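Local structure of cupin 2, conserved barrel domain protein (Shewanella frigidimarina, 2PFW) at residues A51-Q56 and F104-E109. The protein is of unknown function but adopts the small beta-barrel fold of the RmlC-like cupins and is probably related to KdgF. Numbering follows the deposited sequence.
Sequences AHRHSQ and FSPARE. With EDO (1,2-ethanediol), chain C.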
ATOM      1  N   ALA A  51       0.175 -19.356  -2.517  1.00 28.83           N
ATOM      2  CA  ALA A  51      -1.133 -18.928  -3.005  1.00 22.45           C
ATOM      3  C   ALA A  51      -2.070 -18.704  -1.817  1.00 15.89           C
ATOM      4  O   ALA A  51      -1.875 -19.262  -0.739  1.00 13.60           O
ATOM      5  CB  ALA A  51      -1.753 -19.913  -3.979  1.00 20.47           C
ATOM      6  N   HIS A  52      -3.091 -17.872  -2.030  1.00 21.42           N
ATOM      7  CA  HIS A  52      -4.070 -17.622  -0.966  1.00 20.36           C
ATOM      8  C   HIS A  52      -5.326 -16.987  -1.547  1.00 17.19           C
ATOM      9  O   HIS A  52      -5.341 -16.482  -2.674  1.00 18.53           O
ATOM     10  CB  HIS A  52      -3.447 -16.772   0.139  1.00 20.85           C
ATOM     11  CG  HIS A  52      -2.636 -15.607  -0.331  1.00 20.82           C
ATOM     12  ND1 HIS A  52      -3.159 -14.619  -1.135  1.00 23.19           N
ATOM     13  CD2 HIS A  52      -1.344 -15.256  -0.115  1.00 23.35           C
ATOM     14  CE1 HIS A  52      -2.228 -13.716  -1.396  1.00 22.80           C
ATOM     15  NE2 HIS A  52      -1.115 -14.080  -0.786  1.00 22.11           N
ATOM     16  N   ARG A  53      -6.424 -17.018  -0.789  1.00 21.50           N
ATOM     17  CA  ARG A  53      -7.684 -16.470  -1.295  1.00 21.75           C
ATOM     18  C   ARG A  53      -7.604 -14.949  -1.430  1.00 16.17           C
ATOM     19  O   ARG A  53      -8.126 -14.368  -2.376  1.00 20.59           O
ATOM     20  CB  ARG A  53      -8.847 -16.847  -0.379  1.00 22.16           C
ATOM     21  CG  ARG A  53      -8.728 -16.357   1.059  1.00 23.39           C
ATOM     22  CD  ARG A  53      -9.883 -16.901   1.890  1.00 29.03           C
ATOM     23  NE  ARG A  53      -9.952 -16.356   3.232  1.00 21.99           N
ATOM     24  CZ  ARG A  53      -9.317 -16.793   4.302  1.00 26.53           C
ATOM     25  NH1 ARG A  53      -8.502 -17.839   4.238  1.00 39.86           N
ATOM     26  NH2 ARG A  53      -9.485 -16.183   5.471  1.00 36.96           N
ATOM     27  N   HIS A  54      -6.945 -14.320  -0.470  1.00 21.12           N
ATOM     28  CA  HIS A  54      -6.890 -12.867  -0.365  1.00 21.15           C
ATOM     29  C   HIS A  54      -6.446 -12.205  -1.660  1.00 21.25           C
ATOM     30  O   HIS A  54      -5.501 -12.660  -2.318  1.00 27.33           O
ATOM     31  CB  HIS A  54      -5.937 -12.466   0.763  1.00 20.78           C
ATOM     32  CG  HIS A  54      -6.200 -13.120   2.078  1.00 21.31           C
ATOM     33  ND1 HIS A  54      -5.824 -14.414   2.363  1.00 24.81           N
ATOM     34  CD2 HIS A  54      -6.801 -12.656   3.201  1.00 25.69           C
ATOM     35  CE1 HIS A  54      -6.181 -14.724   3.595  1.00 25.21           C
ATOM     36  NE2 HIS A  54      -6.779 -13.669   4.126  1.00 28.40           N
ATOM     37  N   SER A  55      -7.108 -11.117  -2.066  1.00 19.00           N
ATOM     38  CA  SER A  55      -6.549 -10.293  -3.139  1.00 17.89           C
ATOM     39  C   SER A  55      -5.287  -9.616  -2.604  1.00 15.86           C
ATOM     40  O   SER A  55      -5.153  -9.409  -1.399  1.00 13.35           O
ATOM     41  CB  SER A  55      -7.559  -9.281  -3.654  1.00 22.18           C
ATOM     42  OG  SER A  55      -8.404  -9.855  -4.633  1.00 27.55           O
ATOM     43  N   GLN A  56      -4.347  -9.295  -3.486  1.00 20.59           N
ATOM     44  CA  GLN A  56      -3.085  -8.724  -3.014  1.00 22.21           C
ATOM     45  C   GLN A  56      -2.578  -7.692  -4.019  1.00 21.57           C
ATOM     46  O   GLN A  56      -2.504  -7.969  -5.218  1.00 18.95           O
ATOM     47  CB  GLN A  56      -2.027  -9.800  -2.772  1.00 25.17           C
ATOM     48  CG  GLN A  56      -0.671  -9.264  -2.340  1.00 23.91           C
ATOM     49  CD  GLN A  56       0.399 -10.333  -2.264  1.00 28.45           C
ATOM     50  OE1 GLN A  56       0.160 -11.485  -1.901  1.00 28.39           O
ATOM     51  NE2 GLN A  56       1.625  -9.956  -2.610  1.00 25.89           N
ATOM     52  N   PHE A 104      -3.590  -6.529   1.276  1.00 20.57           N
ATOM     53  CA  PHE A 104      -4.494  -7.644   1.045  1.00 23.69           C
ATOM     54  C   PHE A 104      -5.956  -7.271   1.280  1.00 22.55           C
ATOM     55  O   PHE A 104      -6.245  -6.601   2.275  1.00 19.06           O
ATOM     56  CB  PHE A 104      -4.143  -8.802   1.987  1.00 22.16           C
ATOM     57  CG  PHE A 104      -2.687  -9.222   1.872  1.00 24.27           C
ATOM     58  CD1 PHE A 104      -2.295 -10.081   0.859  1.00 25.34           C
ATOM     59  CD2 PHE A 104      -1.750  -8.742   2.770  1.00 20.81           C
ATOM     60  CE1 PHE A 104      -0.972 -10.463   0.736  1.00 26.06           C
ATOM     61  CE2 PHE A 104      -0.431  -9.130   2.653  1.00 26.53           C
ATOM     62  CZ  PHE A 104      -0.044  -9.987   1.639  1.00 24.11           C
ATOM     63  N   SER A 105      -6.873  -7.700   0.418  1.00 19.35           N
ATOM     64  CA  SER A 105      -8.285  -7.657   0.786  1.00 24.37           C
ATOM     65  C   SER A 105      -8.834  -9.075   1.042  1.00 26.24           C
ATOM     66  O   SER A 105      -8.640  -9.784  -0.004  1.00 19.69           O
ATOM     67  CB  SER A 105      -9.195  -6.983  -0.235  1.00 23.84           C
ATOM     68  OG  SER A 105     -10.484  -6.846   0.367  1.00 27.08           O
ATOM     69  N   PRO A 106      -9.471  -9.780   1.971  1.00 21.18           N
ATOM     70  CA  PRO A 106      -9.802  -9.825   3.413  1.00 24.85           C
ATOM     71  C   PRO A 106      -8.511  -9.464   4.149  1.00 28.83           C
ATOM     72  O   PRO A 106      -7.455  -9.467   3.505  1.00 33.02           O
ATOM     73  CB  PRO A 106     -10.235 -11.244   3.723  1.00 29.09           C
ATOM     74  CG  PRO A 106      -9.930 -12.011   2.484  1.00 25.66           C
ATOM     75  CD  PRO A 106     -10.118 -11.021   1.378  1.00 24.15           C
ATOM     76  N   ALA A 107      -8.550  -9.172   5.441  1.00 26.67           N
ATOM     77  CA  ALA A 107      -7.319  -9.189   6.223  1.00 25.89           C
ATOM     78  C   ALA A 107      -6.728 -10.600   6.220  1.00 32.03           C
ATOM     79  O   ALA A 107      -7.462 -11.567   6.013  1.00 33.23           O
ATOM     80  CB  ALA A 107      -7.564  -8.722   7.644  1.00 22.20           C
ATOM     81  N   ARG A 108      -5.427 -10.711   6.446  1.00 30.44           N
ATOM     82  CA  ARG A 108      -4.787 -11.990   6.723  1.00 30.31           C
ATOM     83  C   ARG A 108      -4.817 -12.256   8.223  1.00 31.97           C
ATOM     84  O   ARG A 108      -4.052 -11.646   8.980  1.00 34.12           O
ATOM     85  CB  ARG A 108      -3.346 -12.009   6.211  1.00 28.96           C
ATOM     86  CG  ARG A 108      -3.197 -11.851   4.712  1.00 24.49           C
ATOM     87  CD  ARG A 108      -3.286 -13.202   4.022  1.00 27.56           C
ATOM     88  NE  ARG A 108      -2.146 -14.055   4.355  1.00 29.47           N
ATOM     89  CZ  ARG A 108      -0.983 -14.074   3.722  1.00 26.65           C
ATOM     90  NH1 ARG A 108      -0.732 -13.289   2.682  1.00 29.32           N
ATOM     91  NH2 ARG A 108      -0.020 -14.896   4.119  1.00 32.44           N
ATOM     92  N   GLU A 109      -5.681 -13.158   8.694  1.00 33.78           N
ATOM     93  CA  GLU A 109      -5.745 -13.379  10.137  1.00 34.27           C
ATOM     94  C   GLU A 109      -4.401 -13.855  10.678  1.00 34.46           C
ATOM     95  O   GLU A 109      -4.111 -13.686  11.863  1.00 36.76           O
ATOM     96  CB  GLU A 109      -6.839 -14.383  10.539  1.00 37.88           C
ATOM     97  CG  GLU A 109      -6.638 -14.851  11.976  1.00 39.34           C
ATOM     98  CD  GLU A 109      -7.838 -15.416  12.687  1.00 42.44           C
ATOM     99  OE1 GLU A 109      -8.949 -15.372  12.123  1.00 51.96           O
ATOM    100  OE2 GLU A 109      -7.678 -15.913  13.827  1.00 43.21           O
TER
HETATM  101  C1  EDO C 116       4.732 -10.704  -0.823  1.00 29.06           C
HETATM  102  O1  EDO C 116       4.520 -10.008  -2.053  1.00 30.03           O
HETATM  103  C2  EDO C 116       6.150 -10.434  -0.336  1.00 29.58           C
HETATM  104  O2  EDO C 116       6.197 -10.547   1.090  1.00 34.82           O
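His-54 lays its imidazole against Arg-108 where two neighbouring antiparallel strands of the cupin barrel meet, a worked example of side-chain packing that joins the start of strand 55-61 to the end of strand 98-105. Ser-55 and Ser-105 form the hydrogen-bonded pair there, with Ser-55 N donating to Ser-105 O at 2.9 Å and Ser-105 N returning a bond to Ser-55 O. Their hydroxyls serve the dimer: Ser-55 OG bonds to Glu-33 of the second subunit, and Ser-105 OG to Ser-105 of that subunit.

Along His-54, CB lies 3.9 Å from Ser-105 O. CG is set beside the backbone N (chi1 -52°), which carries the ring toward 104-109. Pro-106 CG approaches CD2 at 3.3 Å, and the carbonyl oxygens of Pro-106 and Ala-107 lie near CD2 at the ring's edge. NE2 stands 2.9 Å from Ala-107 O, and ND1 is buried without a polar partner. Arg-108 CD sits over one ring face, above ND1 and CE1 and 3.3 Å from the centroid, in a CH-pi contact; bends at chi2 and chi3 bring a face of its guanidinium to His-52 CD2, with Arg-108 NH1 3.5 Å from that carbon, while NH2 pairs with Asp-110. An alanine in place of His-54 would probably leave Arg-108 CD without its aromatic platform and its chain freer to shift.

On the face shared by Gln-56 and Phe-104, Phe-104 meets His-52 in an offset edge-to-face pair, planes at 83°, and His-52 NE2 bonds weakly to Gln-56 OE1 at 3.1 Å.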